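Local coordinates for protein phthiocerol synthesis polyketide synthase type I PpsC (Mycobacterium tuberculosis, PDB 7AHB) that probably loads extender units onto the acyl carrier protein through its acyltransferase domain during assembly of the phthiocerol chain, at residues A[239-252]-A[287-299]. Residues are numbered along the deposited sequence; the frame is centred on the assembly and turned at random.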
ATOM      1  N   PRO A 239       6.491 -11.769   2.060  1.00 16.95           N
ATOM      2  CA  PRO A 239       5.255 -11.671   2.836  1.00 15.86           C
ATOM      3  C   PRO A 239       4.146 -12.425   2.121  1.00 17.98           C
ATOM      4  O   PRO A 239       4.296 -12.866   0.979  1.00 16.14           O
ATOM      5  CB  PRO A 239       4.978 -10.178   2.869  1.00 19.41           C
ATOM      6  CG  PRO A 239       5.531  -9.699   1.540  1.00 16.02           C
ATOM      7  CD  PRO A 239       6.782 -10.515   1.340  1.00 21.38           C
ATOM      8  N   HIS A 240       3.017 -12.573   2.812  1.00 15.69           N
ATOM      9  CA  HIS A 240       1.842 -13.231   2.236  1.00 15.81           C
ATOM     10  C   HIS A 240       2.191 -14.645   1.773  1.00 17.23           C
ATOM     11  O   HIS A 240       1.884 -15.053   0.649  1.00 15.63           O
ATOM     12  CB  HIS A 240       1.274 -12.385   1.096  1.00 12.83           C
ATOM     13  CG  HIS A 240       1.186 -10.932   1.435  1.00 15.61           C
ATOM     14  ND1 HIS A 240       0.400 -10.457   2.465  1.00 14.97           N
ATOM     15  CD2 HIS A 240       1.839  -9.857   0.935  1.00 15.67           C
ATOM     16  CE1 HIS A 240       0.569  -9.153   2.577  1.00 13.52           C
ATOM     17  NE2 HIS A 240       1.409  -8.758   1.639  1.00 18.18           N
ATOM     18  N   ASN A 241       2.822 -15.398   2.674  1.00 16.44           N
ATOM     19  CA  ASN A 241       3.430 -16.681   2.376  1.00 19.66           C
ATOM     20  C   ASN A 241       3.574 -17.426   3.687  1.00 24.47           C
ATOM     21  O   ASN A 241       3.602 -16.783   4.752  1.00 19.53           O
ATOM     22  CB  ASN A 241       4.797 -16.460   1.709  1.00 19.37           C
ATOM     23  CG  ASN A 241       5.550 -17.757   1.443  1.00 20.30           C
ATOM     24  OD1 ASN A 241       6.124 -18.338   2.346  1.00 21.87           O
ATOM     25  ND2 ASN A 241       5.571 -18.191   0.203  1.00 18.35           N
ATOM     26  N   PRO A 242       3.624 -18.769   3.655  1.00 37.23           N
ATOM     27  CA  PRO A 242       3.888 -19.546   4.881  1.00 36.88           C
ATOM     28  C   PRO A 242       5.052 -19.061   5.710  1.00 37.04           C
ATOM     29  O   PRO A 242       5.055 -19.240   6.938  1.00 39.70           O
ATOM     30  CB  PRO A 242       4.164 -20.961   4.328  1.00 39.82           C
ATOM     31  CG  PRO A 242       3.338 -21.051   3.076  1.00 38.03           C
ATOM     32  CD  PRO A 242       3.157 -19.637   2.540  1.00 38.01           C
ATOM     33  N   ALA A 243       6.078 -18.511   5.068  1.00 33.26           N
ATOM     34  CA  ALA A 243       7.234 -18.025   5.802  1.00 35.64           C
ATOM     35  C   ALA A 243       6.828 -17.110   6.955  1.00 30.06           C
ATOM     36  O   ALA A 243       7.568 -16.982   7.939  1.00 28.52           O
ATOM     37  CB  ALA A 243       8.179 -17.278   4.852  1.00 51.95           C
ATOM     38  N   MET A 244       5.672 -16.463   6.851  1.00 25.08           N
ATOM     39  CA  MET A 244       5.277 -15.470   7.853  1.00 23.25           C
ATOM     40  C   MET A 244       4.674 -16.094   9.105  1.00 23.39           C
ATOM     41  O   MET A 244       4.562 -15.398  10.130  1.00 21.07           O
ATOM     42  CB  MET A 244       4.283 -14.460   7.259  1.00 20.49           C
ATOM     43  CG  MET A 244       4.837 -13.643   6.130  1.00 22.96           C
ATOM     44  SD  MET A 244       6.153 -12.511   6.589  1.00 19.90           S
ATOM     45  CE  MET A 244       7.631 -13.447   6.266  1.00 25.80           C
ATOM     46  N   ASP A 245       4.277 -17.372   9.048  1.00 26.55           N
ATOM     47  CA  ASP A 245       3.826 -18.064  10.250  1.00 27.92           C
ATOM     48  C   ASP A 245       4.819 -17.875  11.385  1.00 25.74           C
ATOM     49  O   ASP A 245       4.434 -17.688  12.543  1.00 24.97           O
ATOM     50  CB  ASP A 245       3.649 -19.563   9.992  1.00 33.90           C
ATOM     51  CG  ASP A 245       2.738 -19.856   8.808  1.00 34.70           C
ATOM     52  OD1 ASP A 245       1.918 -18.982   8.446  1.00 33.10           O
ATOM     53  OD2 ASP A 245       2.871 -20.964   8.246  1.00 37.09           O
ATOM     54  N   ALA A 246       6.108 -17.938  11.064  1.00 22.17           N
ATOM     55  CA  ALA A 246       7.128 -17.845  12.100  1.00 23.60           C
ATOM     56  C   ALA A 246       7.002 -16.563  12.908  1.00 21.18           C
ATOM     57  O   ALA A 246       7.386 -16.538  14.083  1.00 21.58           O
ATOM     58  CB  ALA A 246       8.516 -17.943  11.469  1.00 23.22           C
ATOM     59  N   LEU A 247       6.463 -15.502  12.306  1.00 19.96           N
ATOM     60  CA  LEU A 247       6.476 -14.181  12.918  1.00 19.11           C
ATOM     61  C   LEU A 247       5.187 -13.845  13.657  1.00 22.48           C
ATOM     62  O   LEU A 247       5.159 -12.872  14.419  1.00 17.96           O
ATOM     63  CB  LEU A 247       6.737 -13.095  11.864  1.00 19.17           C
ATOM     64  CG  LEU A 247       8.032 -13.207  11.058  1.00 19.28           C
ATOM     65  CD1 LEU A 247       8.163 -12.004  10.153  1.00 20.66           C
ATOM     66  CD2 LEU A 247       9.221 -13.334  12.010  1.00 22.97           C
ATOM     67  N   GLN A 248       4.139 -14.619  13.474  1.00 21.53           N
ATOM     68  CA  GLN A 248       2.840 -14.226  14.006  1.00 18.92           C
ATOM     69  C   GLN A 248       2.801 -14.240  15.525  1.00 18.34           C
ATOM     70  O   GLN A 248       2.237 -13.311  16.122  1.00 17.85           O
ATOM     71  CB  GLN A 248       1.751 -15.123  13.421  1.00 21.62           C
ATOM     72  CG  GLN A 248       1.557 -14.946  11.913  1.00 19.20           C
ATOM     73  CD  GLN A 248       0.430 -15.806  11.368  1.00 22.91           C
ATOM     74  OE1 GLN A 248       0.398 -17.028  11.574  1.00 21.51           O
ATOM     75  NE2 GLN A 248      -0.507 -15.169  10.672  1.00 20.65           N
ATOM     76  N   PRO A 249       3.405 -15.223  16.195  1.00 19.45           N
ATOM     77  CA  PRO A 249       3.375 -15.179  17.670  1.00 20.05           C
ATOM     78  C   PRO A 249       4.040 -13.947  18.239  1.00 19.67           C
ATOM     79  O   PRO A 249       3.527 -13.348  19.192  1.00 19.66           O
ATOM     80  CB  PRO A 249       4.102 -16.462  18.086  1.00 21.42           C
ATOM     81  CG  PRO A 249       3.943 -17.395  16.866  1.00 21.60           C
ATOM     82  CD  PRO A 249       4.003 -16.473  15.676  1.00 20.40           C
ATOM     83  N   ALA A 250       5.173 -13.539  17.668  1.00 20.05           N
ATOM     84  CA  ALA A 250       5.847 -12.345  18.168  1.00 19.34           C
ATOM     85  C   ALA A 250       5.021 -11.107  17.881  1.00 18.26           C
ATOM     86  O   ALA A 250       4.957 -10.199  18.715  1.00 18.27           O
ATOM     87  CB  ALA A 250       7.237 -12.206  17.551  1.00 19.65           C
ATOM     88  N   MET A 251       4.371 -11.060  16.714  1.00 21.57           N
ATOM     89  CA  MET A 251       3.441  -9.968  16.421  1.00 23.66           C
ATOM     90  C   MET A 251       2.361  -9.852  17.495  1.00 24.13           C
ATOM     91  O   MET A 251       2.102  -8.765  18.012  1.00 19.97           O
ATOM     92  CB  MET A 251       2.777 -10.165  15.057  1.00 22.62           C
ATOM     93  CG  MET A 251       3.655  -9.846  13.896  1.00 25.01           C
ATOM     94  SD  MET A 251       3.759  -8.091  13.578  1.00 23.23           S
ATOM     95  CE  MET A 251       2.168  -7.761  12.863  1.00 23.48           C
ATOM     96  N   ARG A 252       1.699 -10.963  17.819  1.00 25.41           N
ATOM     97  CA  ARG A 252       0.611 -10.924  18.793  1.00 29.06           C
ATOM     98  C   ARG A 252       1.116 -10.559  20.177  1.00 29.36           C
ATOM     99  O   ARG A 252       0.416  -9.864  20.918  1.00 27.23           O
ATOM    100  CB  ARG A 252      -0.120 -12.269  18.788  1.00 29.34           C
ATOM    101  CG  ARG A 252      -0.921 -12.434  17.508  1.00 28.86           C
ATOM    102  CD  ARG A 252      -1.350 -13.830  17.170  1.00 31.16           C
ATOM    103  NE  ARG A 252      -2.016 -13.786  15.851  1.00 36.50           N
ATOM    104  CZ  ARG A 252      -2.033 -14.779  14.953  1.00 33.03           C
ATOM    105  NH1 ARG A 252      -1.412 -15.934  15.213  1.00 34.02           N
ATOM    106  NH2 ARG A 252      -2.671 -14.611  13.790  1.00 26.73           N
ATOM    107  N   ALA A 287      -3.828  -6.719  17.182  1.00 18.38           N
ATOM    108  CA  ALA A 287      -2.610  -7.487  16.921  1.00 20.25           C
ATOM    109  C   ALA A 287      -2.886  -8.687  16.021  1.00 18.89           C
ATOM    110  O   ALA A 287      -2.122  -8.959  15.083  1.00 15.87           O
ATOM    111  CB  ALA A 287      -1.992  -7.954  18.236  1.00 19.15           C
ATOM    112  N   GLU A 288      -3.971  -9.424  16.283  1.00 23.63           N
ATOM    113  CA  GLU A 288      -4.269 -10.588  15.449  1.00 23.68           C
ATOM    114  C   GLU A 288      -4.511 -10.171  14.003  1.00 20.44           C
ATOM    115  O   GLU A 288      -4.117 -10.874  13.064  1.00 18.56           O
ATOM    116  CB  GLU A 288      -5.482 -11.353  15.992  1.00 28.69           C
ATOM    117  CG  GLU A 288      -5.912 -12.494  15.087  1.00 27.68           C
ATOM    118  CD  GLU A 288      -7.035 -13.354  15.680  1.00 33.09           C
ATOM    119  OE1 GLU A 288      -7.628 -12.963  16.720  1.00 34.10           O
ATOM    120  OE2 GLU A 288      -7.319 -14.430  15.108  1.00 31.95           O
ATOM    121  N   HIS A 289      -5.159  -9.029  13.796  1.00 17.76           N
ATOM    122  CA  HIS A 289      -5.415  -8.595  12.427  1.00 17.28           C
ATOM    123  C   HIS A 289      -4.112  -8.340  11.674  1.00 16.54           C
ATOM    124  O   HIS A 289      -3.968  -8.706  10.502  1.00 13.57           O
ATOM    125  CB  HIS A 289      -6.234  -7.317  12.414  1.00 16.88           C
ATOM    126  CG  HIS A 289      -6.464  -6.782  11.039  1.00 16.48           C
ATOM    127  ND1 HIS A 289      -7.541  -7.155  10.268  1.00 18.53           N
ATOM    128  CD2 HIS A 289      -5.746  -5.917  10.288  1.00 16.48           C
ATOM    129  CE1 HIS A 289      -7.489  -6.530   9.107  1.00 17.54           C
ATOM    130  NE2 HIS A 289      -6.411  -5.770   9.096  1.00 18.31           N
ATOM    131  N   TRP A 290      -3.169  -7.656  12.313  1.00 13.58           N
ATOM    132  CA  TRP A 290      -1.908  -7.356  11.638  1.00 15.22           C
ATOM    133  C   TRP A 290      -1.053  -8.607  11.440  1.00 13.65           C
ATOM    134  O   TRP A 290      -0.370  -8.731  10.418  1.00 17.36           O
ATOM    135  CB  TRP A 290      -1.186  -6.255  12.420  1.00 14.10           C
ATOM    136  CG  TRP A 290      -2.036  -5.026  12.476  1.00 15.87           C
ATOM    137  CD1 TRP A 290      -2.542  -4.425  13.599  1.00 16.73           C
ATOM    138  CD2 TRP A 290      -2.556  -4.290  11.355  1.00 13.37           C
ATOM    139  NE1 TRP A 290      -3.320  -3.335  13.248  1.00 15.12           N
ATOM    140  CE2 TRP A 290      -3.359  -3.246  11.877  1.00 17.50           C
ATOM    141  CE3 TRP A 290      -2.421  -4.413   9.962  1.00 13.52           C
ATOM    142  CZ2 TRP A 290      -4.018  -2.338  11.064  1.00 17.04           C
ATOM    143  CZ3 TRP A 290      -3.079  -3.512   9.152  1.00 16.38           C
ATOM    144  CH2 TRP A 290      -3.860  -2.466   9.714  1.00 14.10           C
ATOM    145  N   ALA A 291      -1.075  -9.543  12.382  1.00 15.87           N
ATOM    146  CA  ALA A 291      -0.405 -10.823  12.157  1.00 15.75           C
ATOM    147  C   ALA A 291      -1.039 -11.572  10.992  1.00 18.03           C
ATOM    148  O   ALA A 291      -0.347 -12.253  10.223  1.00 15.36           O
ATOM    149  CB  ALA A 291      -0.462 -11.668  13.426  1.00 17.38           C
ATOM    150  N   THR A 292      -2.367 -11.464  10.856  1.00 17.41           N
ATOM    151  CA  THR A 292      -3.072 -12.112   9.763  1.00 18.29           C
ATOM    152  C   THR A 292      -2.830 -11.399   8.442  1.00 19.60           C
ATOM    153  O   THR A 292      -2.642 -12.057   7.410  1.00 17.92           O
ATOM    154  CB  THR A 292      -4.573 -12.173  10.075  1.00 17.15           C
ATOM    155  OG1 THR A 292      -4.761 -12.941  11.270  1.00 17.32           O
ATOM    156  CG2 THR A 292      -5.319 -12.788   8.926  1.00 17.64           C
ATOM    157  N   ASN A 293      -2.836 -10.062   8.457  1.00 14.17           N
ATOM    158  CA  ASN A 293      -2.621  -9.286   7.235  1.00 15.27           C
ATOM    159  C   ASN A 293      -1.268  -9.589   6.577  1.00 14.92           C
ATOM    160  O   ASN A 293      -1.158  -9.628   5.348  1.00 13.70           O
ATOM    161  CB  ASN A 293      -2.734  -7.796   7.564  1.00 15.86           C
ATOM    162  CG  ASN A 293      -2.166  -6.903   6.477  1.00 18.82           C
ATOM    163  OD1 ASN A 293      -1.039  -6.370   6.597  1.00 18.58           O
ATOM    164  ND2 ASN A 293      -2.947  -6.720   5.403  1.00 17.95           N
ATOM    165  N   MET A 294      -0.226  -9.803   7.361  1.00 18.96           N
ATOM    166  CA  MET A 294       1.090 -10.037   6.746  1.00 17.63           C
ATOM    167  C   MET A 294       1.235 -11.447   6.183  1.00 17.94           C
ATOM    168  O   MET A 294       2.131 -11.680   5.361  1.00 16.89           O
ATOM    169  CB  MET A 294       2.215  -9.792   7.743  1.00 17.32           C
ATOM    170  CG  MET A 294       2.297 -10.810   8.850  1.00 21.57           C
ATOM    171  SD  MET A 294       3.344 -10.270  10.249  1.00 31.03           S
ATOM    172  CE  MET A 294       4.946 -10.172   9.510  1.00 16.47           C
ATOM    173  N   ARG A 295       0.354 -12.372   6.576  1.00 20.52           N
ATOM    174  CA  ARG A 295       0.410 -13.760   6.138  1.00 18.18           C
ATOM    175  C   ARG A 295      -0.571 -14.066   5.025  1.00 22.07           C
ATOM    176  O   ARG A 295      -0.215 -14.782   4.091  1.00 18.37           O
ATOM    177  CB  ARG A 295       0.135 -14.693   7.318  1.00 22.85           C
ATOM    178  CG  ARG A 295      -0.167 -16.126   6.944  1.00 26.28           C
ATOM    179  CD  ARG A 295       1.045 -16.816   6.339  1.00 26.12           C
ATOM    180  NE  ARG A 295       0.788 -18.197   5.899  1.00 29.83           N
ATOM    181  CZ  ARG A 295       0.392 -18.532   4.665  1.00 29.40           C
ATOM    182  NH1 ARG A 295       0.177 -17.603   3.720  1.00 26.20           N
ATOM    183  NH2 ARG A 295       0.201 -19.801   4.369  1.00 32.75           N
ATOM    184  N   ASN A 296      -1.802 -13.561   5.126  1.00 16.49           N
ATOM    185  CA  ASN A 296      -2.833 -13.872   4.152  1.00 19.01           C
ATOM    186  C   ASN A 296      -2.511 -13.259   2.794  1.00 19.82           C
ATOM    187  O   ASN A 296      -1.836 -12.216   2.715  1.00 15.38           O
ATOM    188  CB  ASN A 296      -4.193 -13.348   4.630  1.00 18.82           C
ATOM    189  CG  ASN A 296      -4.872 -14.296   5.593  1.00 21.03           C
ATOM    190  OD1 ASN A 296      -4.258 -15.246   6.070  1.00 18.61           O
ATOM    191  ND2 ASN A 296      -6.146 -14.034   5.897  1.00 16.84           N
ATOM    192  N   PRO A 297      -2.993 -13.883   1.708  1.00 16.78           N
ATOM    193  CA  PRO A 297      -2.891 -13.238   0.393  1.00 17.01           C
ATOM    194  C   PRO A 297      -3.702 -11.952   0.370  1.00 19.16           C
ATOM    195  O   PRO A 297      -4.670 -11.795   1.122  1.00 20.96           O
ATOM    196  CB  PRO A 297      -3.456 -14.284  -0.571  1.00 20.26           C
ATOM    197  CG  PRO A 297      -4.367 -15.101   0.267  1.00 21.10           C
ATOM    198  CD  PRO A 297      -3.736 -15.164   1.643  1.00 19.30           C
ATOM    199  N   VAL A 298      -3.276 -11.028  -0.490  1.00 18.86           N
ATOM    200  CA  VAL A 298      -3.827  -9.678  -0.551  1.00 15.17           C
ATOM    201  C   VAL A 298      -4.972  -9.676  -1.556  1.00 15.32           C
ATOM    202  O   VAL A 298      -4.755  -9.898  -2.746  1.00 15.86           O
ATOM    203  CB  VAL A 298      -2.756  -8.652  -0.953  1.00 17.01           C
ATOM    204  CG1 VAL A 298      -3.397  -7.255  -1.084  1.00 15.44           C
ATOM    205  CG2 VAL A 298      -1.603  -8.630   0.036  1.00 15.55           C
ATOM    206  N   ARG A 299      -6.189  -9.424  -1.087  1.00 19.55           N
ATOM    207  CA  ARG A 299      -7.377  -9.466  -1.952  1.00 18.00           C
ATOM    208  C   ARG A 299      -7.606  -8.111  -2.628  1.00 18.44           C
ATOM    209  O   ARG A 299      -8.642  -7.459  -2.475  1.00 17.75           O
ATOM    210  CB  ARG A 299      -8.592  -9.879  -1.138  1.00 16.49           C
ATOM    211  CG  ARG A 299      -8.422 -11.126  -0.325  1.00 17.31           C
ATOM    212  CD  ARG A 299      -8.887 -12.363  -1.077  1.00 21.05           C
ATOM    213  NE  ARG A 299      -8.556 -13.585  -0.352  1.00 21.00           N
ATOM    214  CZ  ARG A 299      -8.791 -14.813  -0.798  1.00 24.77           C
ATOM    215  NH1 ARG A 299      -9.417 -15.003  -1.959  1.00 24.56           N
ATOM    216  NH2 ARG A 299      -8.415 -15.854  -0.064  1.00 25.58           N
TER
HETATM  217  O   HOH W   1      -3.030 -16.098   9.032  1.00 31.84           O
HETATM  218  O   HOH W   2      -3.839 -15.805  11.015  1.00 35.57           O
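His240 meets the last turn of helix 287-295 with its backbone and the residues that follow with its ring. Its N donates to Met294 O (2.8 Å), and its ND1 to Asn296 O (2.9 Å), a bent bond whose acceptor lies 26° out of the ring plane. Val298 CG2 sits squarely over one ring face, 3.4 Å from the centroid, a CH-pi contact suited to a methyl of a beta-branched side chain, while Pro239 CB covers part of the opposite face. Held this way, NE2 is hydrogen-bonded to Ser138 OG. Ser138 lies in a GxSxG sequence that has the look of a nucleophile elbow, consistent with the Ser-His pair of acyltransferases. Beyond the ring, Arg295, turned about its CB-CG bond (chi2 67°), lays its guanidinium face over the Asn241-Pro242 peptide; NE, at its edge, forms a salt bridge with the syn side of Asp245 OD1 (2.9 Å). The 3-10 turn carrying Asp245 leads into helix 248-254, nearly antiparallel to helix 287-295. There the extended Gln248 sends NE2 straight to Ala291 O (3.0 Å), though from above the carbonyl plane. Small Ala291 lets Met251 CB come within 3.9 Å of Ala291 CB and the Arg252 guanidinium lie over its CB. The flexible thioethers of Met244, Met251 and Met294 fill the inner side, Met294 CE reaching Leu247 CD1, with helix 153-167 behind Leu247, Met251 and Met294.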